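Local coordinates for protein type II restriction enzyme NgoMIV (Neisseria gonorrhoeae, PDB 1FIU) that recognises the double-stranded DNA sequence GCCGGC as a magnesium-dependent homotetramer and cleaves it after the first G, leaving 5'-phosphates, at residues P139-T144 against A182-K187; P214-V219 against G236-V241. One frame throughout, in Å; residues are numbered along the deposited sequence.

Contact 1: residues P139-T144 against A182-K187; sequences PDIIVT and ASISCK. With MG (magnesium ion), chain Q; MG (magnesium ion), chain N; ACY (acetic acid), chain R; nucleotides of chain D.
Asp-140 and Cys-186 meet at the metal end of an antiparallel strand pair. The carboxylate of Asp-140 splits its oxygens between two magnesium ions, OD1 binding one at 2.1 Å and OD2 the other at 2.2 Å. Asp-140 OD2 also accepts the backbone N-H of Cys-186 at 2.8 Å. That bond is nearly straight (168°) and reaches the oxygen on its anti side, close to the carboxylate plane. The main-chain O of Cys-186 joins Asp-140 OD2 on the same magnesium ion. Oxygen OP2 of the 5'-phosphate of DC1 of chain D bridges both ions. A bound acetate, probably from the crystallisation liquor, also spans them, and waters complete each set of six ligands. Lys-187 NZ donates to acetate O at 3.0 Å; the bend at the end of its chain (chi4 -58°) carries the amine there.

Backbone bonds hold the rest of the pair. Ile-141 and Ile-184 exchange two bonds, as do Val-143 and Ala-182. The bond from Ile-141 N to Ile-184 O is the most bent of these, at 137°.

Most apolar contacts lie on the face of Ile-141, Val-143, Ala-182 and Ile-184. CB of Ile-141 meets CB of Ile-184 at 3.8 Å, and CD1 of Ile-141 also reaches SG of Cys-186 at 3.6 Å. CG2 of Val-143 touches CD1 of Ile-184. Helix 62-81 covers Ile-141 and Cys-186 through Phe-69 and Cys-73. Ser-183 points to the Ile-142 face, and its OG lies 3.3 Å from CB of Pro-139.

This is the two-metal centre of a PD-(D/E)XK nuclease. Two metal bonds and the Cys-186 N-H together hold the carboxylate in one orientation. The ions would probably offset the negative charge of the OP2 they share.

Contact 2: residues P214-V219 against G236-V241; sequences PHIVVV and GEIDCV
OD2 of Asp-239 is met by the backbone N-H of Ile-216 and by a water. The N-H reaches it at 2.9 Å, nearly straight but from above the carboxylate plane (68° out of it). The water lies 3.0 Å from Asp-239 OD2 and close to the carbonyl O of Pro-214. It may bridge the two, though it has more acceptors in reach than protons. The other oxygen, OD1, forms a salt bridge with Arg-209 of the second subunit. The Asp-239 backbone N returns a bond of 2.8 Å to Ile-216 O. CG of Asp-239 lies beside its own backbone N (chi1 -63°), which lets one residue both donate to Ile-216 and accept from it.

Farther along, Val-218 and Val-241 form a parallel bridge. Val-218 N gives a weak bond to Cys-240 O at 3.3 Å. CA of Val-241 adds a C-H...O contact to Val-218 O.

Ile-238 packs its branches over two neighbours. Its CD1 meets CG2 of Ile-216 at 4.1 Å, the two side chains crossing at about a right angle. Its CG2 meets CG2 of Val-218 at 4.0 Å. Helix 197-208 covers this side, with Ala-198 against both Val-218 and Ile-238.

The segments belong to a beta-alpha-beta unit through helix 225-232. The buried carboxylate of Asp-239 ties the start of strand 215-220 to the chain leading into strand 240-243. OD1 carries the link on to the second subunit, where the arginine probably favours the charged form of Asp-239.

In the fold
Contacts 1 and 2 are consecutive along the chain and share one mixed sheet, their centres about 9 Å apart. Strands 179-187 and 215-220 are neighbours, so the four segments form a continuous run across its middle. Ser-183 N lies 2.8 Å from His-215 O, and Ser-185 O lies 2.7 Å from Val-219 N; both are probable hydrogen bonds. CG1 of Ile-184 packs on CG2 of Val-217 at 3.7 Å. Contact 1 carries the protein ligands of the magnesium ions, Asp-140 and Cys-186. Contact 2 lies farther across the same sheet and binds no metal: the side chain of Val-218 is about 7 Å from a magnesium ion. At its other end, contact 2 meets the second subunit, so the sheet connects the metal site with the tetramer interface.

Contact 1: residues P139-T144 against A182-K187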
# COMPACT_ATOMS: atom_id res chain seq x y z
N PRO I 139 19.55 1.81 -2.76
CA PRO I 139 19.46 3.23 -3.14
C PRO I 139 20.72 3.68 -3.86
O PRO I 139 21.77 3.06 -3.72
CB PRO I 139 19.27 3.95 -1.81
CG PRO I 139 18.64 2.87 -0.90
CD PRO I 139 19.45 1.66 -1.30
N ASP I 140 20.62 4.75 -4.64
CA ASP I 140 21.80 5.25 -5.36
C ASP I 140 22.78 5.89 -4.37
O ASP I 140 23.99 5.66 -4.45
CB ASP I 140 21.37 6.32 -6.38
CG ASP I 140 20.54 5.74 -7.49
OD1 ASP I 140 20.55 4.51 -7.63
OD2 ASP I 140 19.89 6.53 -8.23
N ILE I 141 22.24 6.70 -3.47
CA ILE I 141 23.00 7.41 -2.45
C ILE I 141 22.28 7.25 -1.12
O ILE I 141 21.07 7.31 -1.06
CB ILE I 141 23.06 8.95 -2.73
CG1 ILE I 141 23.82 9.22 -4.03
CG2 ILE I 141 23.74 9.70 -1.56
CD1 ILE I 141 23.66 10.66 -4.50
N ILE I 142 23.04 7.06 -0.05
CA ILE I 142 22.40 6.97 1.25
C ILE I 142 23.08 7.92 2.21
O ILE I 142 24.27 8.25 2.05
CB ILE I 142 22.43 5.54 1.89
CG1 ILE I 142 23.88 5.06 2.06
CG2 ILE I 142 21.57 4.58 1.08
CD1 ILE I 142 24.00 3.66 2.72
N VAL I 143 22.30 8.42 3.17
CA VAL I 143 22.83 9.23 4.27
C VAL I 143 22.53 8.38 5.50
O VAL I 143 21.43 7.86 5.63
CB VAL I 143 22.13 10.59 4.43
CG1 VAL I 143 22.79 11.40 5.57
CG2 VAL I 143 22.22 11.37 3.12
N THR I 144 23.52 8.19 6.37
CA THR I 144 23.33 7.38 7.57
C THR I 144 23.79 8.14 8.81
O THR I 144 24.59 9.08 8.71
CB THR I 144 24.12 6.05 7.46
OG1 THR I 144 25.51 6.33 7.33
CG2 THR I 144 23.67 5.27 6.22
N ALA I 182 18.52 8.71 4.97
CA ALA I 182 17.92 9.04 3.68
C ALA I 182 18.32 8.15 2.53
O ALA I 182 19.46 7.65 2.46
CB ALA I 182 18.27 10.50 3.29
N SER I 183 17.37 7.98 1.60
CA SER I 183 17.56 7.26 0.34
C SER I 183 17.43 8.37 -0.70
O SER I 183 16.40 9.04 -0.77
CB SER I 183 16.44 6.26 0.09
OG SER I 183 16.53 5.77 -1.26
N ILE I 184 18.50 8.59 -1.46
CA ILE I 184 18.51 9.62 -2.49
C ILE I 184 18.71 8.95 -3.83
O ILE I 184 19.79 8.47 -4.13
CB ILE I 184 19.64 10.63 -2.24
CG1 ILE I 184 19.44 11.32 -0.88
CG2 ILE I 184 19.70 11.64 -3.40
CD1 ILE I 184 20.60 12.15 -0.43
N SER I 185 17.66 8.90 -4.63
CA SER I 185 17.70 8.29 -5.94
C SER I 185 18.06 9.41 -6.95
O SER I 185 17.53 10.52 -6.85
CB SER I 185 16.33 7.71 -6.25
OG SER I 185 16.14 7.61 -7.65
N CYS I 186 18.95 9.10 -7.89
CA CYS I 186 19.36 10.08 -8.91
C CYS I 186 18.97 9.60 -10.31
O CYS I 186 19.04 8.41 -10.61
CB CYS I 186 20.90 10.26 -8.91
SG CYS I 186 21.59 10.87 -7.39
N LYS I 187 18.55 10.54 -11.15
CA LYS I 187 18.22 10.22 -12.53
C LYS I 187 18.74 11.37 -13.39
O LYS I 187 18.23 12.49 -13.31
CB LYS I 187 16.71 10.07 -12.69
CG LYS I 187 16.18 8.88 -11.88
CD LYS I 187 14.71 8.56 -12.15
CE LYS I 187 14.28 7.27 -11.44
NZ LYS I 187 15.13 6.12 -11.87
MG MG Q . 19.18 6.22 -10.26
MG MG N . 19.28 3.00 -8.49
C ACY R . 16.73 5.02 -8.75
O ACY R . 16.99 6.04 -9.55
OXT ACY R . 17.55 4.19 -8.31
CH3 ACY R . 15.28 4.88 -8.31
OP3 DC D 1 19.00 1.69 -11.08
P DC D 1 18.97 3.13 -11.53
OP1 DC D 1 17.66 3.54 -12.19
OP2 DC D 1 19.45 4.11 -10.49
O5' DC D 1 20.07 3.25 -12.73
C5' DC D 1 21.41 3.65 -12.45
C4' DC D 1 22.12 4.03 -13.73
O4' DC D 1 22.39 2.82 -14.48
C3' DC D 1 21.28 4.90 -14.66
O3' DC D 1 21.57 6.27 -14.49
C2' DC D 1 21.68 4.44 -16.06
C1' DC D 1 22.26 3.05 -15.89
N1 DC D 1 21.31 2.04 -16.42
C2 DC D 1 21.47 1.61 -17.73
O2 DC D 1 22.35 2.13 -18.42
N3 DC D 1 20.64 0.64 -18.23
C4 DC D 1 19.68 0.14 -17.46
N4 DC D 1 18.89 -0.82 -17.98
C5 DC D 1 19.48 0.58 -16.11
C6 DC D 1 20.31 1.53 -15.64
O HOH W 1 18.24 6.13 -12.21
O HOH W 2 18.52 2.42 -6.38
O HOH W 3 17.78 1.28 -8.79
O HOH W 4 21.01 1.65 -8.60
O HOH W 5 21.27 6.66 -10.90

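Contact 2: residues P214-V219 against G236-V241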
# COMPACT_ATOMS: atom_id res chain seq x y z
N PRO I 214 13.08 6.54 6.40
CA PRO I 214 14.15 7.47 6.00
C PRO I 214 13.54 8.52 5.05
O PRO I 214 12.43 8.34 4.55
CB PRO I 214 15.09 6.62 5.15
CG PRO I 214 14.84 5.18 5.59
CD PRO I 214 13.34 5.16 5.93
N HIS I 215 14.27 9.60 4.83
CA HIS I 215 13.86 10.54 3.79
C HIS I 215 13.93 9.69 2.49
O HIS I 215 14.82 8.85 2.34
CB HIS I 215 14.90 11.66 3.65
CG HIS I 215 14.79 12.70 4.71
ND1 HIS I 215 15.51 12.66 5.89
CD2 HIS I 215 14.05 13.84 4.76
CE1 HIS I 215 15.22 13.72 6.62
NE2 HIS I 215 14.34 14.45 5.96
N ILE I 216 13.00 9.90 1.56
CA ILE I 216 13.00 9.18 0.27
C ILE I 216 12.83 10.30 -0.76
O ILE I 216 11.73 10.88 -0.89
CB ILE I 216 11.83 8.17 0.17
CG1 ILE I 216 11.95 7.10 1.27
CG2 ILE I 216 11.87 7.45 -1.20
CD1 ILE I 216 10.79 6.13 1.32
N VAL I 217 13.91 10.61 -1.48
CA VAL I 217 13.85 11.71 -2.46
C VAL I 217 14.48 11.31 -3.78
O VAL I 217 15.18 10.31 -3.87
CB VAL I 217 14.58 12.95 -1.91
CG1 VAL I 217 13.93 13.41 -0.60
CG2 VAL I 217 16.10 12.62 -1.71
N VAL I 218 14.22 12.11 -4.81
CA VAL I 218 14.79 11.86 -6.13
C VAL I 218 15.42 13.16 -6.59
O VAL I 218 14.84 14.23 -6.40
CB VAL I 218 13.70 11.49 -7.16
CG1 VAL I 218 14.34 11.31 -8.52
CG2 VAL I 218 12.98 10.21 -6.73
N VAL I 219 16.62 13.08 -7.17
CA VAL I 219 17.29 14.28 -7.72
C VAL I 219 17.43 14.01 -9.21
O VAL I 219 17.84 12.93 -9.61
CB VAL I 219 18.70 14.49 -7.11
CG1 VAL I 219 19.41 15.69 -7.81
CG2 VAL I 219 18.58 14.75 -5.60
N GLY I 236 2.92 9.28 -1.58
CA GLY I 236 2.93 7.95 -0.99
C GLY I 236 4.23 7.16 -1.09
O GLY I 236 4.52 6.31 -0.23
N GLU I 237 4.98 7.41 -2.14
CA GLU I 237 6.26 6.71 -2.35
C GLU I 237 7.47 7.62 -2.21
O GLU I 237 8.43 7.28 -1.51
CB GLU I 237 6.31 6.11 -3.76
CG GLU I 237 5.18 5.16 -4.14
CD GLU I 237 4.02 5.82 -4.89
OE1 GLU I 237 4.17 6.90 -5.52
OE2 GLU I 237 2.93 5.23 -4.85
N ILE I 238 7.40 8.76 -2.88
CA ILE I 238 8.46 9.76 -2.95
C ILE I 238 8.12 11.00 -2.13
O ILE I 238 7.06 11.62 -2.33
CB ILE I 238 8.67 10.16 -4.45
CG1 ILE I 238 8.95 8.91 -5.29
CG2 ILE I 238 9.78 11.19 -4.59
CD1 ILE I 238 10.08 8.07 -4.82
N ASP I 239 9.02 11.38 -1.23
CA ASP I 239 8.77 12.56 -0.40
C ASP I 239 8.70 13.84 -1.22
O ASP I 239 7.81 14.67 -1.03
CB ASP I 239 9.88 12.77 0.65
CG ASP I 239 9.98 11.63 1.66
OD1 ASP I 239 9.16 10.70 1.64
OD2 ASP I 239 10.92 11.68 2.47
N CYS I 240 9.69 14.02 -2.10
CA CYS I 240 9.80 15.21 -2.94
C CYS I 240 10.88 14.97 -4.00
O CYS I 240 11.76 14.13 -3.81
CB CYS I 240 10.19 16.41 -2.08
SG CYS I 240 9.97 18.04 -2.94
N VAL I 241 10.80 15.70 -5.12
CA VAL I 241 11.80 15.59 -6.18
C VAL I 241 12.58 16.90 -6.20
O VAL I 241 12.03 17.97 -5.94
CB VAL I 241 11.11 15.34 -7.55
CG1 VAL I 241 12.12 15.39 -8.71
CG2 VAL I 241 10.47 13.96 -7.54
O HOH W 6 9.86 9.72 4.48